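PDB 1VKO: inositol-3-phosphate synthase from Caenorhabditis elegans, which belongs to the NAD-binding Rossmann-type synthases, forms a four-chain assembly and holds NAD, a potassium ion and pyrophosphate in its model. Local coordinates for residues H64-K69 / V461-D466; S164-A169 / P186-I191; A204-D209 / N363-R368; F285-I290 / P307-L312. All coordinates share one frame; numbering follows the deposited sequence.

Interaction 1 (H64-K69 / V461-D466)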
loop_
_atom_site.group_PDB
_atom_site.type_symbol
_atom_site.label_atom_id
_atom_site.label_comp_id
_atom_site.label_asym_id
_atom_site.label_seq_id
_atom_site.Cartn_x
_atom_site.Cartn_y
_atom_site.Cartn_z
ATOM N N HIS A 64 -14.024 -2.493 47.212
ATOM C CA HIS A 64 -13.067 -3.463 47.777
ATOM C C HIS A 64 -11.745 -2.787 48.189
ATOM O O HIS A 64 -10.911 -2.435 47.349
ATOM C CB HIS A 64 -12.797 -4.595 46.772
ATOM C CG HIS A 64 -14.021 -5.357 46.359
ATOM N ND1 HIS A 64 -14.950 -4.854 45.473
ATOM C CD2 HIS A 64 -14.454 -6.593 46.691
ATOM C CE1 HIS A 64 -15.910 -5.743 45.286
ATOM N NE2 HIS A 64 -15.634 -6.808 46.016
ATOM N N ASP A 65 -11.544 -2.595 49.485
ATOM C CA ASP A 65 -10.362 -1.864 49.909
ATOM C C ASP A 65 -9.138 -2.752 49.785
ATOM O O ASP A 65 -9.060 -3.806 50.406
ATOM C CB ASP A 65 -10.536 -1.321 51.328
ATOM C CG ASP A 65 -11.676 -0.310 51.426
ATOM O OD1 ASP A 65 -12.357 -0.100 50.402
ATOM O OD2 ASP A 65 -11.974 0.311 52.478
ATOM N N TYR A 66 -8.203 -2.350 48.937
ATOM C CA TYR A 66 -6.932 -3.049 48.829
ATOM C C TYR A 66 -5.919 -2.307 49.690
ATOM O O TYR A 66 -5.952 -1.087 49.744
ATOM C CB TYR A 66 -6.466 -3.089 47.366
ATOM C CG TYR A 66 -6.993 -4.252 46.551
ATOM C CD1 TYR A 66 -8.183 -4.147 45.844
ATOM C CD2 TYR A 66 -6.303 -5.459 46.488
ATOM C CE1 TYR A 66 -8.680 -5.217 45.087
ATOM C CE2 TYR A 66 -6.794 -6.540 45.727
ATOM C CZ TYR A 66 -7.982 -6.403 45.031
ATOM O OH TYR A 66 -8.483 -7.449 44.271
ATOM N N SER A 67 -5.036 -3.019 50.381
ATOM C CA SER A 67 -3.950 -2.351 51.078
ATOM C C SER A 67 -2.646 -2.815 50.467
ATOM O O SER A 67 -2.285 -3.963 50.625
ATOM C CB SER A 67 -3.995 -2.642 52.584
ATOM O OG SER A 67 -3.066 -1.820 53.273
ATOM N N PHE A 68 -1.958 -1.945 49.734
ATOM C CA PHE A 68 -0.733 -2.346 49.028
ATOM C C PHE A 68 0.484 -1.981 49.842
ATOM O O PHE A 68 0.502 -0.949 50.518
ATOM C CB PHE A 68 -0.594 -1.675 47.642
ATOM C CG PHE A 68 -1.766 -1.897 46.723
ATOM C CD1 PHE A 68 -2.013 -3.135 46.170
ATOM C CD2 PHE A 68 -2.618 -0.860 46.420
ATOM C CE1 PHE A 68 -3.119 -3.341 45.329
ATOM C CE2 PHE A 68 -3.716 -1.055 45.561
ATOM C CZ PHE A 68 -3.963 -2.287 45.023
ATOM N N LYS A 69 1.517 -2.806 49.753
ATOM C CA LYS A 69 2.828 -2.378 50.193
ATOM C C LYS A 69 3.730 -2.511 49.000
ATOM O O LYS A 69 3.667 -3.532 48.314
ATOM C CB LYS A 69 3.370 -3.221 51.370
ATOM C CG LYS A 69 2.959 -2.774 52.781
ATOM C CD LYS A 69 3.732 -3.621 53.824
ATOM C CE LYS A 69 3.531 -3.174 55.294
ATOM N NZ LYS A 69 2.211 -3.573 55.864
ATOM N N VAL A 461 5.755 -5.805 45.167
ATOM C CA VAL A 461 4.405 -5.426 45.569
ATOM C C VAL A 461 3.765 -6.555 46.382
ATOM O O VAL A 461 3.904 -7.728 46.037
ATOM C CB VAL A 461 3.518 -5.068 44.336
ATOM C CG1 VAL A 461 2.109 -4.678 44.767
ATOM C CG2 VAL A 461 4.157 -3.953 43.504
ATOM N N SER A 462 3.065 -6.187 47.453
ATOM C CA SER A 462 2.195 -7.128 48.169
ATOM C C SER A 462 0.897 -6.438 48.598
ATOM O O SER A 462 0.802 -5.227 48.580
ATOM C CB SER A 462 2.927 -7.711 49.377
ATOM O OG SER A 462 3.321 -6.678 50.270
ATOM N N TYR A 463 -0.109 -7.217 48.974
ATOM C CA TYR A 463 -1.407 -6.651 49.357
ATOM C C TYR A 463 -2.041 -7.485 50.483
ATOM O O TYR A 463 -1.683 -8.636 50.684
ATOM C CB TYR A 463 -2.339 -6.579 48.128
ATOM C CG TYR A 463 -2.817 -7.934 47.667
ATOM C CD1 TYR A 463 -1.946 -8.826 47.043
ATOM C CD2 TYR A 463 -4.124 -8.336 47.886
ATOM C CE1 TYR A 463 -2.363 -10.072 46.647
ATOM C CE2 TYR A 463 -4.564 -9.594 47.482
ATOM C CZ TYR A 463 -3.681 -10.462 46.862
ATOM O OH TYR A 463 -4.099 -11.729 46.459
ATOM N N LYS A 464 -2.981 -6.919 51.220
ATOM C CA LYS A 464 -3.555 -7.659 52.330
ATOM C C LYS A 464 -4.552 -8.703 51.871
ATOM O O LYS A 464 -5.593 -8.382 51.299
ATOM C CB LYS A 464 -4.207 -6.728 53.356
ATOM C CG LYS A 464 -3.408 -6.558 54.642
ATOM C CD LYS A 464 -4.270 -6.011 55.771
ATOM C CE LYS A 464 -3.636 -6.318 57.108
ATOM N NZ LYS A 464 -4.147 -5.446 58.208
ATOM N N VAL A 465 -4.234 -9.965 52.128
ATOM C CA VAL A 465 -5.261 -10.987 51.990
ATOM C C VAL A 465 -6.068 -11.080 53.299
ATOM O O VAL A 465 -7.175 -10.534 53.353
ATOM C CB VAL A 465 -4.734 -12.325 51.445
ATOM C CG1 VAL A 465 -5.816 -13.389 51.495
ATOM C CG2 VAL A 465 -4.275 -12.135 50.014
ATOM N N ASP A 466 -5.530 -11.689 54.354
ATOM C CA ASP A 466 -6.303 -11.788 55.592
ATOM C C ASP A 466 -5.485 -11.444 56.827
ATOM O O ASP A 466 -5.324 -12.285 57.714
ATOM C CB ASP A 466 -6.934 -13.198 55.737
ATOM C CG ASP A 466 -8.452 -13.207 55.504
ATOM O OD1 ASP A 466 -9.137 -12.276 55.984
ATOM O OD2 ASP A 466 -9.048 -14.114 54.873
HETATM O O HOH W 1 5.526 -5.675 49.247
#
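The side chains of Y66 and Y463 lie side by side on one face of an antiparallel sheet and point the same way. Their ring planes are inclined at 45° with centroids 5.9 Å apart, an oblique aromatic pair in which CD2 of Y463 comes up to the edge of the Y66 ring, 3.9 Å from Y66 CD2. The Y463 ring stands there because its CG sits between the backbone N and the carbonyl carbon (chi1 71°). F68, directly opposite Y463 in a non-hydrogen-bonded pair, crosses it at a slant and touches Y463 CB with its CD1 atom at 4.0 Å. The next pair, K69 and S462, is hydrogen-bonded and turns its side chains to the other face, where CB of K69 rests against S462 OG. Here K69 N donates a hydrogen bond to S462 O at 2.8 Å, and S462 N donates one to K69 O at 2.9 Å. A water bridges K69 O and S462 OG, so that carbonyl takes two donors. Toward the far end, K464 N reaches S67 O at 3.1 Å with a more bent N-H...O angle of 136°, as the strand gives way to a turn. Both tyrosine hydroxyls are spent on a second subunit: Y66 OH bonds T527 OG1 and Y463 OH bonds Q528 N of that neighbouring chain, so the aromatic face forms part of a subunit interface. Within its own chain, strand 56-71 is flanked by strand 38-53 and by 461-464, which pairs in turn with 469-470, while helix 498-513 packs on F68 and V461.

Interaction 2 (S164-A169 / P186-I191)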
loop_
_atom_site.group_PDB
_atom_site.type_symbol
_atom_site.label_atom_id
_atom_site.label_comp_id
_atom_site.label_asym_id
_atom_site.label_seq_id
_atom_site.Cartn_x
_atom_site.Cartn_y
_atom_site.Cartn_z
ATOM N N SER A 164 29.606 -18.311 19.469
ATOM C CA SER A 164 29.966 -16.980 18.990
ATOM C C SER A 164 29.849 -15.947 20.088
ATOM O O SER A 164 28.839 -15.921 20.814
ATOM C CB SER A 164 29.065 -16.573 17.837
ATOM O OG SER A 164 29.220 -17.478 16.761
ATOM N N ASN A 165 30.869 -15.101 20.206
ATOM C CA ASN A 165 30.868 -14.013 21.193
ATOM C C ASN A 165 29.951 -12.901 20.696
ATOM O O ASN A 165 29.721 -12.777 19.498
ATOM C CB ASN A 165 32.290 -13.451 21.394
ATOM C CG ASN A 165 32.836 -12.813 20.137
ATOM O OD1 ASN A 165 32.429 -11.695 19.757
ATOM N ND2 ASN A 165 33.718 -13.531 19.449
ATOM N N LEU A 166 29.496 -12.060 21.615
ATOM C CA LEU A 166 28.472 -11.074 21.345
ATOM C C LEU A 166 28.857 -10.013 20.330
ATOM O O LEU A 166 27.994 -9.254 19.871
ATOM C CB LEU A 166 27.976 -10.443 22.659
ATOM C CG LEU A 166 27.161 -11.372 23.567
ATOM C CD1 LEU A 166 26.060 -10.637 24.277
ATOM C CD2 LEU A 166 26.542 -12.523 22.795
ATOM N N TYR A 167 30.142 -9.956 19.974
ATOM C CA TYR A 167 30.582 -9.094 18.880
ATOM C C TYR A 167 30.312 -9.768 17.538
ATOM O O TYR A 167 29.690 -9.163 16.668
ATOM C CB TYR A 167 32.046 -8.657 19.057
ATOM C CG TYR A 167 32.672 -7.981 17.849
ATOM C CD1 TYR A 167 32.237 -6.732 17.408
ATOM C CD2 TYR A 167 33.688 -8.610 17.138
ATOM C CE1 TYR A 167 32.822 -6.131 16.289
ATOM C CE2 TYR A 167 34.271 -8.031 16.033
ATOM C CZ TYR A 167 33.839 -6.794 15.606
ATOM O OH TYR A 167 34.439 -6.237 14.493
ATOM N N GLU A 168 30.720 -11.028 17.383
ATOM C CA GLU A 168 30.420 -11.795 16.164
ATOM C C GLU A 168 28.928 -11.954 16.020
ATOM O O GLU A 168 28.370 -12.047 14.895
ATOM C CB GLU A 168 30.996 -13.194 16.259
ATOM C CG GLU A 168 32.503 -13.325 16.379
ATOM C CD GLU A 168 32.932 -14.787 16.576
ATOM O OE1 GLU A 168 32.479 -15.439 17.551
ATOM O OE2 GLU A 168 33.717 -15.295 15.749
ATOM N N ALA A 169 28.283 -12.040 17.178
ATOM C CA ALA A 169 26.847 -12.102 17.279
ATOM C C ALA A 169 26.127 -10.848 16.708
ATOM O O ALA A 169 25.016 -10.945 16.226
ATOM C CB ALA A 169 26.484 -12.314 18.735
ATOM N N PRO A 186 34.735 -3.721 22.393
ATOM C CA PRO A 186 35.446 -4.088 23.635
ATOM C C PRO A 186 34.509 -4.469 24.802
ATOM O O PRO A 186 34.974 -4.931 25.845
ATOM C CB PRO A 186 36.240 -2.830 23.961
ATOM C CG PRO A 186 35.479 -1.742 23.360
ATOM C CD PRO A 186 34.910 -2.289 22.072
ATOM N N PHE A 187 33.199 -4.294 24.621
ATOM C CA PHE A 187 32.252 -4.662 25.664
ATOM C C PHE A 187 31.592 -6.015 25.359
ATOM O O PHE A 187 31.373 -6.840 26.253
ATOM C CB PHE A 187 31.183 -3.584 25.832
ATOM C CG PHE A 187 31.723 -2.206 26.132
ATOM C CD1 PHE A 187 32.012 -1.318 25.098
ATOM C CD2 PHE A 187 31.901 -1.780 27.453
ATOM C CE1 PHE A 187 32.493 -0.036 25.358
ATOM C CE2 PHE A 187 32.370 -0.510 27.718
ATOM C CZ PHE A 187 32.672 0.369 26.669
ATOM N N MET A 188 31.293 -6.236 24.084
ATOM C CA MET A 188 30.519 -7.379 23.649
ATOM C C MET A 188 31.401 -8.531 23.334
ATOM O O MET A 188 31.021 -9.679 23.581
ATOM C CB MET A 188 29.760 -7.037 22.381
ATOM C CG MET A 188 28.792 -5.964 22.558
ATOM S SD MET A 188 27.352 -6.505 23.487
ATOM C CE MET A 188 26.347 -7.204 22.145
ATOM N N GLU A 189 32.573 -8.237 22.767
ATOM C CA GLU A 189 33.484 -9.300 22.330
ATOM C C GLU A 189 33.872 -10.297 23.442
ATOM O O GLU A 189 33.867 -11.496 23.197
ATOM C CB GLU A 189 34.720 -8.741 21.578
ATOM C CG GLU A 189 35.577 -9.817 20.914
ATOM C CD GLU A 189 36.701 -9.282 20.043
ATOM O OE1 GLU A 189 37.311 -8.230 20.387
ATOM O OE2 GLU A 189 36.968 -9.928 19.001
ATOM N N PRO A 190 34.230 -9.828 24.643
ATOM C CA PRO A 190 34.533 -10.752 25.753
ATOM C C PRO A 190 33.372 -11.665 26.131
ATOM O O PRO A 190 33.599 -12.641 26.823
ATOM C CB PRO A 190 34.819 -9.799 26.924
ATOM C CG PRO A 190 35.305 -8.581 26.284
ATOM C CD PRO A 190 34.458 -8.426 25.055
ATOM N N ILE A 191 32.145 -11.354 25.714
ATOM C CA ILE A 191 31.002 -12.145 26.173
ATOM C C ILE A 191 30.724 -13.346 25.269
ATOM O O ILE A 191 30.394 -13.206 24.106
ATOM C CB ILE A 191 29.741 -11.294 26.371
ATOM C CG1 ILE A 191 30.068 -9.967 27.060
ATOM C CG2 ILE A 191 28.711 -12.063 27.204
ATOM C CD1 ILE A 191 28.903 -8.972 27.035
#
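A chi1 of 64° places CG of N165 between its backbone N and carbonyl carbon, turning the amide oxygen back over the chain that follows; in L166, CG lies opposite the carbonyl carbon (chi1 -70°), and the branched end packs against I191. N165 OD1 then accepts from two amides, Y167 N and E168 N, at 2.9 and 3.0 Å, the second donor standing above the carbonyl plane. E168 OE1 answers by taking N165 N through its anti lone pair, which completes a capping box at the start of a helix. Against this capped corner lies the type I turn M188-I191. L166 N donates to I191 O at 2.9 Å, while L166 CG meets I191 CB at 3.8 Å. M188, bent twice along its chain, crosses L166 obliquely and brings CE to 3.7 Å from L166 CB. On the other flank Y167 and E189 run side by side, with Y167 CB 3.7 Å from E189 CB. The tyrosine hydroxyl is bonded to E182 and the carboxylate salt-bridged to R185. The contact thus joins the turn after helix 178-188 to the capped residues leading into helix 168-173, and helix 87-100 packs on L166 and M188 through V93.

Interaction 3 (A204-D209 / N363-R368)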
loop_
_atom_site.group_PDB
_atom_site.type_symbol
_atom_site.label_atom_id
_atom_site.label_comp_id
_atom_site.label_asym_id
_atom_site.label_seq_id
_atom_site.Cartn_x
_atom_site.Cartn_y
_atom_site.Cartn_z
ATOM N N ALA A 204 13.521 -26.044 14.444
ATOM C CA ALA A 204 13.731 -26.289 12.998
ATOM C C ALA A 204 15.028 -27.059 12.741
ATOM O O ALA A 204 16.124 -26.599 13.085
ATOM C CB ALA A 204 13.751 -24.996 12.226
ATOM N N SER A 205 14.904 -28.229 12.121
ATOM C CA SER A 205 16.084 -29.057 11.812
ATOM C C SER A 205 17.235 -28.276 11.115
ATOM O O SER A 205 18.395 -28.734 11.089
ATOM C CB SER A 205 15.675 -30.348 11.056
ATOM O OG SER A 205 15.513 -30.136 9.670
ATOM N N ASN A 206 16.926 -27.082 10.609
ATOM C CA ASN A 206 17.939 -26.262 9.938
ATOM C C ASN A 206 18.978 -25.563 10.875
ATOM O O ASN A 206 19.910 -24.878 10.413
ATOM C CB ASN A 206 17.339 -25.358 8.793
ATOM C CG ASN A 206 16.366 -24.277 9.299
ATOM O OD1 ASN A 206 16.667 -23.556 10.268
ATOM N ND2 ASN A 206 15.201 -24.135 8.610
ATOM N N GLN A 207 18.834 -25.817 12.178
ATOM C CA GLN A 207 19.669 -25.206 13.209
ATOM C C GLN A 207 20.856 -26.067 13.659
ATOM O O GLN A 207 21.571 -25.666 14.568
ATOM C CB GLN A 207 18.823 -24.826 14.453
ATOM C CG GLN A 207 17.615 -23.914 14.158
ATOM C CD GLN A 207 18.036 -22.498 13.807
ATOM O OE1 GLN A 207 18.889 -21.893 14.501
ATOM N NE2 GLN A 207 17.454 -21.963 12.732
ATOM N N GLY A 208 21.058 -27.223 13.014
ATOM C CA GLY A 208 22.065 -28.226 13.413
ATOM C C GLY A 208 23.490 -27.716 13.323
ATOM O O GLY A 208 24.234 -27.783 14.300
ATOM N N ASP A 209 23.844 -27.216 12.135
ATOM C CA ASP A 209 25.078 -26.453 11.858
ATOM C C ASP A 209 25.508 -25.423 12.927
ATOM O O ASP A 209 26.709 -25.244 13.167
ATOM C CB ASP A 209 24.933 -25.693 10.516
ATOM C CG ASP A 209 25.591 -26.408 9.335
ATOM O OD1 ASP A 209 26.458 -27.291 9.562
ATOM O OD2 ASP A 209 25.314 -26.123 8.140
ATOM N N ASN A 363 14.156 -20.261 11.028
ATOM C CA ASN A 363 13.567 -21.222 11.972
ATOM C C ASN A 363 12.061 -21.478 11.751
ATOM O O ASN A 363 11.586 -22.618 11.814
ATOM C CB ASN A 363 13.811 -20.788 13.436
ATOM C CG ASN A 363 13.559 -21.927 14.431
ATOM O OD1 ASN A 363 14.184 -23.000 14.338
ATOM N ND2 ASN A 363 12.645 -21.703 15.373
ATOM N N LEU A 364 11.320 -20.404 11.496
ATOM C CA LEU A 364 9.891 -20.486 11.188
ATOM C C LEU A 364 9.612 -20.910 9.736
ATOM O O LEU A 364 8.450 -20.861 9.308
ATOM C CB LEU A 364 9.190 -19.156 11.532
ATOM C CG LEU A 364 9.519 -18.587 12.926
ATOM C CD1 LEU A 364 9.328 -17.061 12.964
ATOM C CD2 LEU A 364 8.711 -19.296 14.033
ATOM N N SER A 365 10.668 -21.315 8.999
ATOM C CA SER A 365 10.552 -21.990 7.673
ATOM C C SER A 365 9.851 -23.310 7.884
ATOM O O SER A 365 9.132 -23.778 6.998
ATOM C CB SER A 365 11.919 -22.359 7.051
ATOM O OG SER A 365 12.670 -21.253 6.596
ATOM N N GLU A 366 10.103 -23.930 9.049
ATOM C CA GLU A 366 9.612 -25.298 9.317
ATOM C C GLU A 366 8.243 -25.330 10.016
ATOM O O GLU A 366 7.908 -24.417 10.789
ATOM C CB GLU A 366 10.686 -26.173 9.978
ATOM C CG GLU A 366 11.848 -26.453 9.036
ATOM C CD GLU A 366 12.786 -27.560 9.505
ATOM O OE1 GLU A 366 12.437 -28.338 10.425
ATOM O OE2 GLU A 366 13.901 -27.642 8.947
ATOM N N ALA A 367 7.449 -26.361 9.692
ATOM C CA ALA A 367 5.993 -26.321 9.916
ATOM C C ALA A 367 5.557 -26.279 11.395
ATOM O O ALA A 367 4.769 -25.408 11.772
ATOM C CB ALA A 367 5.250 -27.435 9.110
ATOM N N ARG A 368 6.081 -27.194 12.211
ATOM C CA ARG A 368 5.774 -27.280 13.664
ATOM C C ARG A 368 6.134 -26.020 14.477
ATOM O O ARG A 368 5.497 -25.724 15.504
ATOM C CB ARG A 368 6.433 -28.527 14.285
#
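A204 and N363 bring their CA atoms within 5.2 Å where a short 3-10 segment, 205-207, meets the link between helices 359-363 and 367-378. This is a loop-to-helix junction in which side chains of the second segment bind backbone amides of the first, and E366 occupies the N-cap position of helix 367-378. Its chain is extended beyond CG and carries the carboxylate across to S205. The two oxygens divide the work: OE1 takes S205 N at 3.0 Å from above the carboxylate plane, whereas OE2 receives the S205 hydroxyl, OG, at 3.1 Å on its syn lone pair. N206 slides past E366 in the opposite direction, its amide nearly perpendicular to the carboxylate, and is held by K362 O. N363 has CG anti to its backbone N (chi1 -164°), which lets OD1 accept from A204 N at 3.1 Å while ND2 is bonded to T251 O. Its amide is almost at right angles to that of Q207, whose side chain lies about 5 Å from the bound NAD, so the junction borders the cofactor. Q207 OE1 is bonded to N359, and Q207 NE2 donates to N206 OD1 at 3.0 Å, nearly in line with that C=O.

Interaction 4 (F285-I290 / P307-L312)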
loop_
_atom_site.group_PDB
_atom_site.type_symbol
_atom_site.label_atom_id
_atom_site.label_comp_id
_atom_site.label_asym_id
_atom_site.label_seq_id
_atom_site.Cartn_x
_atom_site.Cartn_y
_atom_site.Cartn_z
ATOM N N PHE A 285 14.789 -25.222 31.445
ATOM C CA PHE A 285 14.977 -23.860 31.912
ATOM C C PHE A 285 13.857 -23.375 32.827
ATOM O O PHE A 285 14.139 -22.852 33.879
ATOM C CB PHE A 285 15.181 -22.881 30.761
ATOM C CG PHE A 285 16.482 -23.025 30.068
ATOM C CD1 PHE A 285 17.618 -22.376 30.573
ATOM C CD2 PHE A 285 16.605 -23.813 28.921
ATOM C CE1 PHE A 285 18.872 -22.502 29.919
ATOM C CE2 PHE A 285 17.858 -23.946 28.239
ATOM C CZ PHE A 285 19.006 -23.288 28.757
ATOM N N ALA A 286 12.586 -23.532 32.460
ATOM C CA ALA A 286 11.550 -22.986 33.346
ATOM C C ALA A 286 11.701 -23.610 34.723
ATOM O O ALA A 286 11.700 -22.896 35.743
ATOM C CB ALA A 286 10.140 -23.188 32.781
ATOM N N VAL A 287 11.877 -24.934 34.753
ATOM C CA VAL A 287 12.105 -25.674 36.019
ATOM C C VAL A 287 13.381 -25.244 36.769
ATOM O O VAL A 287 13.343 -24.968 37.962
ATOM C CB VAL A 287 12.001 -27.197 35.783
ATOM C CG1 VAL A 287 12.338 -27.991 37.039
ATOM C CG2 VAL A 287 10.583 -27.552 35.358
ATOM N N ALA A 288 14.504 -25.128 36.074
ATOM C CA ALA A 288 15.732 -24.689 36.736
ATOM C C ALA A 288 15.592 -23.305 37.390
ATOM O O ALA A 288 16.263 -23.003 38.384
ATOM C CB ALA A 288 16.853 -24.691 35.771
ATOM N N SER A 289 14.717 -22.479 36.808
ATOM C CA SER A 289 14.518 -21.085 37.200
ATOM C C SER A 289 13.718 -21.077 38.477
ATOM O O SER A 289 14.141 -20.484 39.479
ATOM C CB SER A 289 13.768 -20.297 36.107
ATOM O OG SER A 289 14.431 -20.421 34.866
ATOM N N ILE A 290 12.578 -21.758 38.430
ATOM C CA ILE A 290 11.669 -21.796 39.552
ATOM C C ILE A 290 12.352 -22.415 40.749
ATOM O O ILE A 290 12.365 -21.812 41.815
ATOM C CB ILE A 290 10.381 -22.569 39.208
ATOM C CG1 ILE A 290 9.592 -21.820 38.145
ATOM C CG2 ILE A 290 9.550 -22.762 40.460
ATOM C CD1 ILE A 290 8.646 -22.730 37.352
ATOM N N PRO A 307 0.306 -26.577 32.642
ATOM C CA PRO A 307 -0.283 -26.485 33.996
ATOM C C PRO A 307 0.676 -26.976 35.110
ATOM O O PRO A 307 0.784 -26.357 36.160
ATOM C CB PRO A 307 -1.534 -27.365 33.904
ATOM C CG PRO A 307 -1.848 -27.477 32.439
ATOM C CD PRO A 307 -0.536 -27.365 31.717
ATOM N N GLY A 308 1.391 -28.061 34.857
ATOM C CA GLY A 308 2.387 -28.529 35.796
ATOM C C GLY A 308 3.412 -27.492 36.203
ATOM O O GLY A 308 3.798 -27.425 37.366
ATOM N N LEU A 309 3.848 -26.690 35.238
ATOM C CA LEU A 309 4.778 -25.585 35.459
ATOM C C LEU A 309 4.195 -24.423 36.273
ATOM O O LEU A 309 4.782 -23.957 37.244
ATOM C CB LEU A 309 5.365 -25.104 34.115
ATOM C CG LEU A 309 6.716 -25.808 33.996
ATOM C CD1 LEU A 309 7.372 -25.818 32.614
ATOM C CD2 LEU A 309 7.573 -25.097 34.953
ATOM N N ILE A 310 3.037 -23.950 35.873
ATOM C CA ILE A 310 2.361 -22.938 36.651
ATOM C C ILE A 310 2.252 -23.422 38.098
ATOM O O ILE A 310 2.764 -22.753 39.025
ATOM C CB ILE A 310 1.002 -22.611 36.026
ATOM C CG1 ILE A 310 1.211 -21.856 34.703
ATOM C CG2 ILE A 310 0.139 -21.837 37.015
ATOM C CD1 ILE A 310 -0.027 -21.746 33.827
ATOM N N GLU A 311 1.649 -24.598 38.299
ATOM C CA GLU A 311 1.587 -25.181 39.649
ATOM C C GLU A 311 2.956 -25.157 40.373
ATOM O O GLU A 311 3.038 -24.870 41.562
ATOM C CB GLU A 311 0.985 -26.586 39.603
ATOM C CG GLU A 311 0.771 -27.213 40.964
ATOM C CD GLU A 311 0.115 -28.581 40.896
ATOM O OE1 GLU A 311 0.331 -29.307 39.915
ATOM O OE2 GLU A 311 -0.614 -28.932 41.842
ATOM N N LEU A 312 4.035 -25.408 39.650
ATOM C CA LEU A 312 5.352 -25.462 40.287
ATOM C C LEU A 312 5.804 -24.064 40.689
ATOM O O LEU A 312 6.396 -23.859 41.750
ATOM C CB LEU A 312 6.380 -26.148 39.366
ATOM C CG LEU A 312 7.791 -26.442 39.927
ATOM C CD1 LEU A 312 7.839 -27.555 41.007
ATOM C CD2 LEU A 312 8.734 -26.759 38.797
#
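Two neighbouring helices of the Rossmann-type domain, 281-291 and 307-316, meet here in a contact carried by apolar side chains between segments running almost parallel. Their axes are inclined by 10° and approach to 10.5 Å at the closest, so the interface is bridged by the ends of side chains while the backbones remain well separated. L309 is the central piece: its CD1 methyl rests 3.8 Å from A286 CB, and its CD2 reaches between V287 and I290. The tightest of these approaches joins L309 CD2 to I290 CD1 at 3.5 Å, with the two side chains crossing at a slant. V287 meets L309 at about a right angle, offering CG2 to L309 CD2 at 3.9 Å. One turn on, a chi1 of -173° swings CG of L312 away from its own backbone N and lays CD2 against the same V287 CG2. I290 CG2 packs beside L312 CG at 4.1 Å as well as against the carbonyl end of that residue. Each of the five side chains is buried, and no hydrogen bond joins the two segments. Y296 of strand 295-298 touches A286, and M269 and I272 of helix 265-273 pack on V287. The chain leaves helix 281-291, passes through strand 295-298 and enters helix 307-316, the alpha-beta-alpha succession that lays parallel helices against a parallel sheet in Rossmann-type folds.

Overall arrangement
Interaction 1 joins strands 56-71 and 461-464 and encloses the other three along the chain, which makes it the longest closure of the set. Interaction 2 closes before interaction 3 opens, and interaction 4 is nested within interaction 3. In space, interaction 1 stands on the far side of the chain's centre from interactions 2 and 3, with centres 45 and 47 Å away, in an antiparallel sheet that meets a second subunit. Interaction 4 lies between, about 26 Å from the centres of both interaction 1 and interaction 3. Interactions 2 and 3, with centres 25 Å apart, both lie near the bound NAD, so the subunit contact at interaction 1 is far from that cofactor.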